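Local coordinates for phage-like element PBSX protein xkdH (Bacillus subtilis, PDB 3F3B), which is of unknown function but is encoded by the phage-like element PBSX and belongs to a family grouped with phage barrel proteins, at residues Ile8-Ile13 and Asp47-Phe52; Glu54-Leu59 and Val68-Leu73. All coordinates share one frame; numbering follows the deposited sequence.

Contact 1 (Ile8-Ile13 and Asp47-Phe52). With PO4 (phosphate ion), chain B.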
ATOM      1  N   ILE A   8       6.457 -10.473 -13.048  1.00 29.62           N
ATOM      2  CA  ILE A   8       5.203 -10.359 -12.314  1.00 27.64           C
ATOM      3  C   ILE A   8       5.385 -10.696 -10.829  1.00 26.87           C
ATOM      4  O   ILE A   8       5.934 -11.736 -10.485  1.00 27.47           O
ATOM      5  CB  ILE A   8       4.121 -11.317 -12.906  1.00 28.16           C
ATOM      6  CG1 ILE A   8       3.322 -10.622 -14.012  1.00 29.15           C
ATOM      7  CG2 ILE A   8       3.166 -11.772 -11.819  1.00 27.58           C
ATOM      8  CD1 ILE A   8       4.158 -10.078 -15.144  1.00 31.07           C
ATOM      9  N   HIS A   9       4.928  -9.808  -9.954  1.00 24.25           N
ATOM     10  CA  HIS A   9       5.009 -10.047  -8.520  1.00 23.56           C
ATOM     11  C   HIS A   9       3.598 -10.282  -7.981  1.00 21.47           C
ATOM     12  O   HIS A   9       2.612 -10.072  -8.679  1.00 20.18           O
ATOM     13  CB  HIS A   9       5.647  -8.855  -7.808  1.00 26.67           C
ATOM     14  CG  HIS A   9       7.056  -8.588  -8.230  1.00 29.85           C
ATOM     15  ND1 HIS A   9       8.049  -9.543  -8.153  1.00 32.46           N
ATOM     16  CD2 HIS A   9       7.640  -7.480  -8.740  1.00 30.07           C
ATOM     17  CE1 HIS A   9       9.184  -9.031  -8.596  1.00 31.26           C
ATOM     18  NE2 HIS A   9       8.963  -7.781  -8.958  1.00 32.13           N
ATOM     19  N   ARG A  10       3.502 -10.737  -6.741  1.00 21.40           N
ATOM     20  CA  ARG A  10       2.202 -10.996  -6.128  1.00 22.26           C
ATOM     21  C   ARG A  10       2.142 -10.294  -4.789  1.00 20.86           C
ATOM     22  O   ARG A  10       3.065 -10.400  -3.987  1.00 20.53           O
ATOM     23  CB  ARG A  10       1.991 -12.501  -5.917  1.00 22.59           C
ATOM     24  CG  ARG A  10       1.952 -13.294  -7.203  1.00 23.97           C
ATOM     25  CD  ARG A  10       0.715 -12.947  -8.003  1.00 23.94           C
ATOM     26  NE  ARG A  10       0.765 -13.515  -9.346  1.00 24.29           N
ATOM     27  CZ  ARG A  10      -0.303 -13.923 -10.021  1.00 23.60           C
ATOM     28  NH1 ARG A  10      -1.513 -13.838  -9.477  1.00 21.90           N
ATOM     29  NH2 ARG A  10      -0.164 -14.407 -11.246  1.00 22.20           N
ATOM     30  N   CYS A  11       1.048  -9.582  -4.547  1.00 19.66           N
ATOM     31  CA  CYS A  11       0.882  -8.876  -3.286  1.00 19.29           C
ATOM     32  C   CYS A  11      -0.549  -8.977  -2.768  1.00 17.76           C
ATOM     33  O   CYS A  11      -1.476  -9.325  -3.505  1.00 15.97           O
ATOM     34  CB  CYS A  11       1.240  -7.400  -3.463  1.00 18.37           C
ATOM     35  SG  CYS A  11       0.085  -6.501  -4.530  1.00 24.32           S
ATOM     36  N   ASP A  12      -0.711  -8.693  -1.482  1.00 17.59           N
ATOM     37  CA  ASP A  12      -2.027  -8.678  -0.866  1.00 17.15           C
ATOM     38  C   ASP A  12      -2.315  -7.205  -0.657  1.00 16.39           C
ATOM     39  O   ASP A  12      -1.412  -6.433  -0.337  1.00 14.99           O
ATOM     40  CB  ASP A  12      -2.019  -9.397   0.478  1.00 18.84           C
ATOM     41  CG  ASP A  12      -1.841 -10.887   0.333  1.00 20.81           C
ATOM     42  OD1 ASP A  12      -2.204 -11.427  -0.740  1.00 19.86           O
ATOM     43  OD2 ASP A  12      -1.357 -11.516   1.298  1.00 24.35           O
ATOM     44  N   ILE A  13      -3.566  -6.814  -0.843  1.00 14.74           N
ATOM     45  CA  ILE A  13      -3.947  -5.426  -0.696  1.00 14.41           C
ATOM     46  C   ILE A  13      -4.972  -5.247   0.427  1.00 14.91           C
ATOM     47  O   ILE A  13      -5.889  -6.050   0.577  1.00 15.27           O
ATOM     48  CB  ILE A  13      -4.527  -4.901  -2.028  1.00 15.08           C
ATOM     49  CG1 ILE A  13      -3.542  -5.180  -3.168  1.00 15.31           C
ATOM     50  CG2 ILE A  13      -4.769  -3.413  -1.942  1.00 15.05           C
ATOM     51  CD1 ILE A  13      -4.083  -4.867  -4.566  1.00 12.52           C
ATOM     52  N   ASP A  47      -3.182 -12.285  -3.441  1.00 26.07           N
ATOM     53  CA  ASP A  47      -2.318 -12.751  -4.517  1.00 27.02           C
ATOM     54  C   ASP A  47      -2.592 -12.020  -5.836  1.00 24.86           C
ATOM     55  O   ASP A  47      -2.765 -12.638  -6.888  1.00 24.83           O
ATOM     56  CB  ASP A  47      -2.510 -14.265  -4.670  1.00 18.55           C
ATOM     57  CG  ASP A  47      -1.520 -14.889  -5.635  1.00 18.55           C
ATOM     58  OD1 ASP A  47      -0.321 -14.541  -5.560  1.00 18.55           O
ATOM     59  OD2 ASP A  47      -1.933 -15.735  -6.462  1.00 18.55           O
ATOM     60  N   VAL A  48      -2.624 -10.692  -5.772  1.00 23.13           N
ATOM     61  CA  VAL A  48      -2.885  -9.873  -6.950  1.00 22.68           C
ATOM     62  C   VAL A  48      -1.617  -9.709  -7.788  1.00 21.68           C
ATOM     63  O   VAL A  48      -0.540  -9.438  -7.247  1.00 21.38           O
ATOM     64  CB  VAL A  48      -3.395  -8.470  -6.546  1.00 23.02           C
ATOM     65  CG1 VAL A  48      -3.763  -7.671  -7.786  1.00 22.30           C
ATOM     66  CG2 VAL A  48      -4.589  -8.600  -5.626  1.00 19.49           C
ATOM     67  N   PRO A  49      -1.731  -9.870  -9.123  1.00 21.31           N
ATOM     68  CA  PRO A  49      -0.600  -9.741 -10.040  1.00 20.98           C
ATOM     69  C   PRO A  49      -0.250  -8.291 -10.349  1.00 21.91           C
ATOM     70  O   PRO A  49      -1.132  -7.450 -10.551  1.00 21.44           O
ATOM     71  CB  PRO A  49      -1.082 -10.485 -11.273  1.00 20.17           C
ATOM     72  CG  PRO A  49      -2.523 -10.155 -11.293  1.00 20.50           C
ATOM     73  CD  PRO A  49      -2.936 -10.307  -9.853  1.00 20.08           C
ATOM     74  N   CYS A  50       1.050  -8.011 -10.397  1.00 22.64           N
ATOM     75  CA  CYS A  50       1.540  -6.673 -10.686  1.00 22.75           C
ATOM     76  C   CYS A  50       3.005  -6.747 -11.113  1.00 22.97           C
ATOM     77  O   CYS A  50       3.634  -7.806 -11.047  1.00 21.85           O
ATOM     78  CB  CYS A  50       1.426  -5.809  -9.435  1.00 19.59           C
ATOM     79  SG  CYS A  50       2.352  -6.489  -8.037  1.00 23.94           S
ATOM     80  N   TYR A  51       3.543  -5.620 -11.560  1.00 23.43           N
ATOM     81  CA  TYR A  51       4.943  -5.552 -11.947  1.00 23.80           C
ATOM     82  C   TYR A  51       5.414  -4.137 -11.657  1.00 25.11           C
ATOM     83  O   TYR A  51       4.617  -3.196 -11.689  1.00 25.76           O
ATOM     84  CB  TYR A  51       5.123  -5.938 -13.423  1.00 22.59           C
ATOM     85  CG  TYR A  51       4.642  -4.943 -14.449  1.00 22.36           C
ATOM     86  CD1 TYR A  51       5.451  -3.879 -14.845  1.00 20.11           C
ATOM     87  CD2 TYR A  51       3.406  -5.096 -15.069  1.00 22.72           C
ATOM     88  CE1 TYR A  51       5.047  -2.997 -15.839  1.00 19.91           C
ATOM     89  CE2 TYR A  51       2.990  -4.216 -16.068  1.00 23.09           C
ATOM     90  CZ  TYR A  51       3.819  -3.168 -16.447  1.00 20.65           C
ATOM     91  OH  TYR A  51       3.423  -2.297 -17.440  1.00 21.19           O
ATOM     92  N   PHE A  52       6.698  -3.977 -11.358  1.00 26.16           N
ATOM     93  CA  PHE A  52       7.204  -2.654 -11.013  1.00 25.98           C
ATOM     94  C   PHE A  52       8.200  -2.014 -11.971  1.00 27.01           C
ATOM     95  O   PHE A  52       8.879  -2.691 -12.738  1.00 29.11           O
ATOM     96  CB  PHE A  52       7.878  -2.682  -9.633  1.00 23.95           C
ATOM     97  CG  PHE A  52       7.173  -3.520  -8.599  1.00 22.74           C
ATOM     98  CD1 PHE A  52       5.790  -3.504  -8.474  1.00 22.89           C
ATOM     99  CD2 PHE A  52       7.917  -4.278  -7.690  1.00 20.06           C
ATOM    100  CE1 PHE A  52       5.155  -4.230  -7.450  1.00 22.82           C
ATOM    101  CE2 PHE A  52       7.298  -5.001  -6.671  1.00 18.52           C
ATOM    102  CZ  PHE A  52       5.912  -4.976  -6.550  1.00 19.16           C
TER
HETATM  103  P   PO4 B 127       6.979 -12.472  -5.784  1.00 61.11           P
HETATM  104  O1  PO4 B 127       7.432 -12.840  -4.415  1.00 60.18           O
HETATM  105  O2  PO4 B 127       7.262 -13.591  -6.720  1.00 62.31           O
HETATM  106  O3  PO4 B 127       5.522 -12.199  -5.765  1.00 59.64           O
HETATM  107  O4  PO4 B 127       7.705 -11.259  -6.235  1.00 60.50           O

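Contact 2 (Glu54-Leu59 and Val68-Leu73)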
ATOM      1  N   GLU A  54      10.516   2.121 -12.170  1.00 25.67           N
ATOM      2  CA  GLU A  54      11.013   3.228 -11.344  1.00 25.27           C
ATOM      3  C   GLU A  54      11.351   2.748  -9.933  1.00 26.18           C
ATOM      4  O   GLU A  54      11.074   3.437  -8.957  1.00 26.93           O
ATOM      5  CB  GLU A  54       9.980   4.355 -11.243  1.00 23.89           C
ATOM      6  CG  GLU A  54       9.165   4.596 -12.492  1.00 24.53           C
ATOM      7  CD  GLU A  54       8.410   5.914 -12.453  1.00 28.25           C
ATOM      8  OE1 GLU A  54       7.968   6.358 -11.363  1.00 27.65           O
ATOM      9  OE2 GLU A  54       8.245   6.506 -13.535  1.00 32.12           O
ATOM     10  N   LYS A  55      11.950   1.568  -9.820  1.00 27.71           N
ATOM     11  CA  LYS A  55      12.291   1.044  -8.506  1.00 28.68           C
ATOM     12  C   LYS A  55      13.413   1.847  -7.859  1.00 30.08           C
ATOM     13  O   LYS A  55      14.364   2.270  -8.520  1.00 30.75           O
ATOM     14  CB  LYS A  55      12.677  -0.427  -8.610  1.00 29.88           C
ATOM     15  CG  LYS A  55      11.609  -1.275  -9.276  1.00 31.81           C
ATOM     16  CD  LYS A  55      11.850  -2.758  -9.060  1.00 32.12           C
ATOM     17  CE  LYS A  55      13.203  -3.192  -9.582  1.00 33.90           C
ATOM     18  NZ  LYS A  55      13.403  -4.658  -9.400  1.00 34.98           N
ATOM     19  N   THR A  56      13.277   2.058  -6.557  1.00 29.64           N
ATOM     20  CA  THR A  56      14.235   2.822  -5.778  1.00 30.41           C
ATOM     21  C   THR A  56      14.627   1.999  -4.559  1.00 32.11           C
ATOM     22  O   THR A  56      13.779   1.365  -3.938  1.00 33.35           O
ATOM     23  CB  THR A  56      13.603   4.169  -5.321  1.00 30.67           C
ATOM     24  OG1 THR A  56      13.439   5.026  -6.459  1.00 29.69           O
ATOM     25  CG2 THR A  56      14.463   4.866  -4.276  1.00 30.05           C
ATOM     26  N   GLN A  57      15.910   2.002  -4.226  1.00 33.68           N
ATOM     27  CA  GLN A  57      16.396   1.257  -3.074  1.00 35.42           C
ATOM     28  C   GLN A  57      16.947   2.254  -2.076  1.00 35.54           C
ATOM     29  O   GLN A  57      17.130   3.424  -2.410  1.00 36.44           O
ATOM     30  CB  GLN A  57      17.496   0.283  -3.502  1.00 36.06           C
ATOM     31  CG  GLN A  57      17.010  -0.834  -4.412  1.00 39.44           C
ATOM     32  CD  GLN A  57      18.146  -1.651  -5.013  1.00 41.20           C
ATOM     33  OE1 GLN A  57      18.824  -1.208  -5.947  1.00 41.72           O
ATOM     34  NE2 GLN A  57      18.361  -2.847  -4.473  1.00 41.44           N
ATOM     35  N   GLN A  58      17.196   1.806  -0.851  1.00 36.35           N
ATOM     36  CA  GLN A  58      17.743   2.688   0.172  1.00 37.89           C
ATOM     37  C   GLN A  58      18.471   1.865   1.225  1.00 38.36           C
ATOM     38  O   GLN A  58      18.116   0.716   1.484  1.00 38.69           O
ATOM     39  CB  GLN A  58      16.629   3.518   0.820  1.00 38.71           C
ATOM     40  CG  GLN A  58      16.029   2.930   2.088  1.00 40.49           C
ATOM     41  CD  GLN A  58      14.862   3.757   2.610  1.00 42.08           C
ATOM     42  OE1 GLN A  58      13.751   3.695   2.077  1.00 42.72           O
ATOM     43  NE2 GLN A  58      15.113   4.547   3.649  1.00 40.49           N
ATOM     44  N   LEU A  59      19.508   2.444   1.815  1.00 38.91           N
ATOM     45  CA  LEU A  59      20.270   1.739   2.833  1.00 40.08           C
ATOM     46  C   LEU A  59      19.594   2.045   4.160  1.00 40.61           C
ATOM     47  O   LEU A  59      19.454   3.210   4.528  1.00 39.38           O
ATOM     48  CB  LEU A  59      21.718   2.231   2.846  1.00 39.27           C
ATOM     49  CG  LEU A  59      22.733   1.348   3.575  1.00 39.63           C
ATOM     50  CD1 LEU A  59      22.867   0.023   2.844  1.00 39.67           C
ATOM     51  CD2 LEU A  59      24.081   2.051   3.637  1.00 40.31           C
ATOM     52  N   VAL A  68      16.938  -2.063   1.040  1.00 32.32           N
ATOM     53  CA  VAL A  68      15.583  -2.493   0.722  1.00 32.07           C
ATOM     54  C   VAL A  68      15.008  -1.573  -0.353  1.00 33.68           C
ATOM     55  O   VAL A  68      15.616  -0.554  -0.705  1.00 34.13           O
ATOM     56  CB  VAL A  68      14.669  -2.403   1.956  1.00 30.54           C
ATOM     57  CG1 VAL A  68      15.253  -3.199   3.105  1.00 28.49           C
ATOM     58  CG2 VAL A  68      14.492  -0.946   2.359  1.00 30.00           C
ATOM     59  N   TYR A  69      13.849  -1.939  -0.885  1.00 33.28           N
ATOM     60  CA  TYR A  69      13.196  -1.105  -1.883  1.00 32.31           C
ATOM     61  C   TYR A  69      12.482   0.003  -1.122  1.00 30.82           C
ATOM     62  O   TYR A  69      11.769  -0.256  -0.157  1.00 33.58           O
ATOM     63  CB  TYR A  69      12.195  -1.923  -2.698  1.00 32.94           C
ATOM     64  CG  TYR A  69      12.858  -2.837  -3.699  1.00 34.91           C
ATOM     65  CD1 TYR A  69      13.269  -2.357  -4.941  1.00 36.15           C
ATOM     66  CD2 TYR A  69      13.110  -4.172  -3.391  1.00 35.47           C
ATOM     67  CE1 TYR A  69      13.916  -3.183  -5.856  1.00 36.20           C
ATOM     68  CE2 TYR A  69      13.756  -5.008  -4.296  1.00 35.45           C
ATOM     69  CZ  TYR A  69      14.157  -4.507  -5.524  1.00 36.94           C
ATOM     70  OH  TYR A  69      14.804  -5.328  -6.415  1.00 38.12           O
ATOM     71  N   HIS A  70      12.700   1.242  -1.537  1.00 27.49           N
ATOM     72  CA  HIS A  70      12.066   2.366  -0.873  1.00 26.20           C
ATOM     73  C   HIS A  70      10.714   2.641  -1.512  1.00 25.38           C
ATOM     74  O   HIS A  70       9.738   2.953  -0.830  1.00 23.74           O
ATOM     75  CB  HIS A  70      12.959   3.607  -0.973  1.00 25.58           C
ATOM     76  CG  HIS A  70      12.306   4.860  -0.481  1.00 24.42           C
ATOM     77  ND1 HIS A  70      11.878   5.015   0.820  1.00 23.97           N
ATOM     78  CD2 HIS A  70      11.995   6.012  -1.120  1.00 22.84           C
ATOM     79  CE1 HIS A  70      11.331   6.208   0.961  1.00 23.99           C
ATOM     80  NE2 HIS A  70      11.389   6.833  -0.202  1.00 26.47           N
ATOM     81  N   SER A  71      10.657   2.516  -2.828  1.00 23.65           N
ATOM     82  CA  SER A  71       9.417   2.755  -3.534  1.00 23.83           C
ATOM     83  C   SER A  71       9.509   2.261  -4.971  1.00 24.89           C
ATOM     84  O   SER A  71      10.588   1.937  -5.468  1.00 24.91           O
ATOM     85  CB  SER A  71       9.105   4.248  -3.538  1.00 24.53           C
ATOM     86  OG  SER A  71      10.000   4.947  -4.389  1.00 25.26           O
ATOM     87  N   PHE A  72       8.362   2.197  -5.630  1.00 23.33           N
ATOM     88  CA  PHE A  72       8.298   1.775  -7.012  1.00 22.72           C
ATOM     89  C   PHE A  72       6.935   2.086  -7.568  1.00 22.11           C
ATOM     90  O   PHE A  72       5.961   2.228  -6.831  1.00 21.19           O
ATOM     91  CB  PHE A  72       8.574   0.273  -7.172  1.00 25.18           C
ATOM     92  CG  PHE A  72       8.094  -0.571  -6.025  1.00 26.30           C
ATOM     93  CD1 PHE A  72       8.967  -0.930  -4.997  1.00 24.81           C
ATOM     94  CD2 PHE A  72       6.784  -1.028  -5.978  1.00 27.50           C
ATOM     95  CE1 PHE A  72       8.538  -1.731  -3.941  1.00 25.73           C
ATOM     96  CE2 PHE A  72       6.344  -1.831  -4.922  1.00 26.72           C
ATOM     97  CZ  PHE A  72       7.225  -2.182  -3.905  1.00 24.97           C
ATOM     98  N   LEU A  73       6.877   2.220  -8.880  1.00 19.92           N
ATOM     99  CA  LEU A  73       5.627   2.485  -9.542  1.00 19.63           C
ATOM    100  C   LEU A  73       5.020   1.113  -9.796  1.00 19.33           C
ATOM    101  O   LEU A  73       5.581   0.308 -10.552  1.00 20.43           O
ATOM    102  CB  LEU A  73       5.884   3.214 -10.859  1.00 20.06           C
ATOM    103  CG  LEU A  73       4.657   3.503 -11.713  1.00 19.83           C
ATOM    104  CD1 LEU A  73       3.711   4.394 -10.943  1.00 18.04           C
ATOM    105  CD2 LEU A  73       5.087   4.165 -13.016  1.00 19.30           C
TER
HETATM  106  O   HOH W   1       9.393   5.116  -6.987  1.00 21.70           O

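Contact 1 (Ile8-Ile13 and Asp47-Phe52)
Antiparallel pairing of strands 9-19 and 48-61 in the curled sheet brings H9 opposite C50, R10 opposite P49 and C11 opposite V48. H9 with C50 and C11 with V48 are hydrogen-bonded pairs, the former closed by H9 N to C50 O (2.6 Å) and by C50 N to H9 O; R10 and P49 make the non-hydrogen-bonded pair between them. On the face that carries H9 and C11, the sulfurs of C11 and C50 lie 4.2 Å apart, and I13 sets CD1 against CG2 of V48, the two side chains crossing nearly at right angles. H9 CD2 stands over one face of the F52 ring, toward its rim, while the ring planes are inclined at 35°. With CG beside its backbone N (chi1 -62°), H9 holds ND1 on a phosphate ion, probably from the crystallisation liquor: ND1 donates to O4 over 2.6 Å, R10 N donates to O3, and W90 is a further donor. R10 and P49 share the opposite face. Bent at chi2 (-68°), the arginine chain passes OD1 of D47 and lays the guanidinium over P49, whose CB sits 3.7 Å from CZ. NH1 reaches D47 O at 3.1 Å within the guanidinium plane; D47 OD2 lies well out of that plane, 3.6 Å from NH1, so the salt bridge there is one of charges alone. At the far end D12 OD1 accepts D47 N at 3.0 Å, nearly along its own C-O axis. Alternating hydrogen-bonded and non-hydrogen-bonded pairs mark an antiparallel sheet, here in a family of the phage barrel clan.

Contact 2 (Glu54-Leu59 and Val68-Leu73)
K55 CE and Q57 CG both approach the Y69 ring obliquely, the former 3.8 Å from Y69 CE1. The H70 ring receives T56 CG2 at its edge, near the plane, whereas Q58 OE1 approaches on a slant. Y69 CB of its own strand sits in plane at the edge of the F72 ring, and one face of that ring is stacked on F52. Bent at chi3 (-58°), K55 carries NZ to within 3.4 Å of Y69 OH, a weak hydrogen bond. Q58 is extended beyond CG and brings OE1 2.6 Å from H70 ND1; that bond is weak, its N-H...O angle only 120°, and the amide plane is turned 69° from the imidazole. Strands 48-61 and 66-77 form a beta hairpin, and within it H70 and S71 both face T56, a classic beta bulge that shifts the register by one residue. T56 is therefore held twice, its N donating to S71 O (2.9 Å) and its O accepting H70 N (2.6 Å). Beyond the bulge Q58 N and V68 O are joined at 2.8 Å, and V68 N returns a bond to Q58 O. Near the other end a water links E54 O, to which it donates, with S71 OG, 2.7 Å from the water. The carboxylate end of E54 lies across L73, its CD 3.8 Å from L73 CD2, while T53 and E109 border the same leucine.

How the contacts relate
Strand 48-61 serves both contacts, pairing with different neighbours in one curled antiparallel sheet. Its first part pairs with strand 9-19 in contact 1; past a corner at E54, its second part pairs with strand 66-77 in contact 2. The centres lie about 16 Å apart, and the contacts follow in series, the first closing before the second opens. They nevertheless touch, F52 CZ of contact 1 lying 3.6 Å from F72 CE2 of contact 2. Contact 1 is partly buried and joins segments 34 residues apart, whereas contact 2 is a local hairpin at the surface, consistent with a hairpin projecting from a barrel-like body.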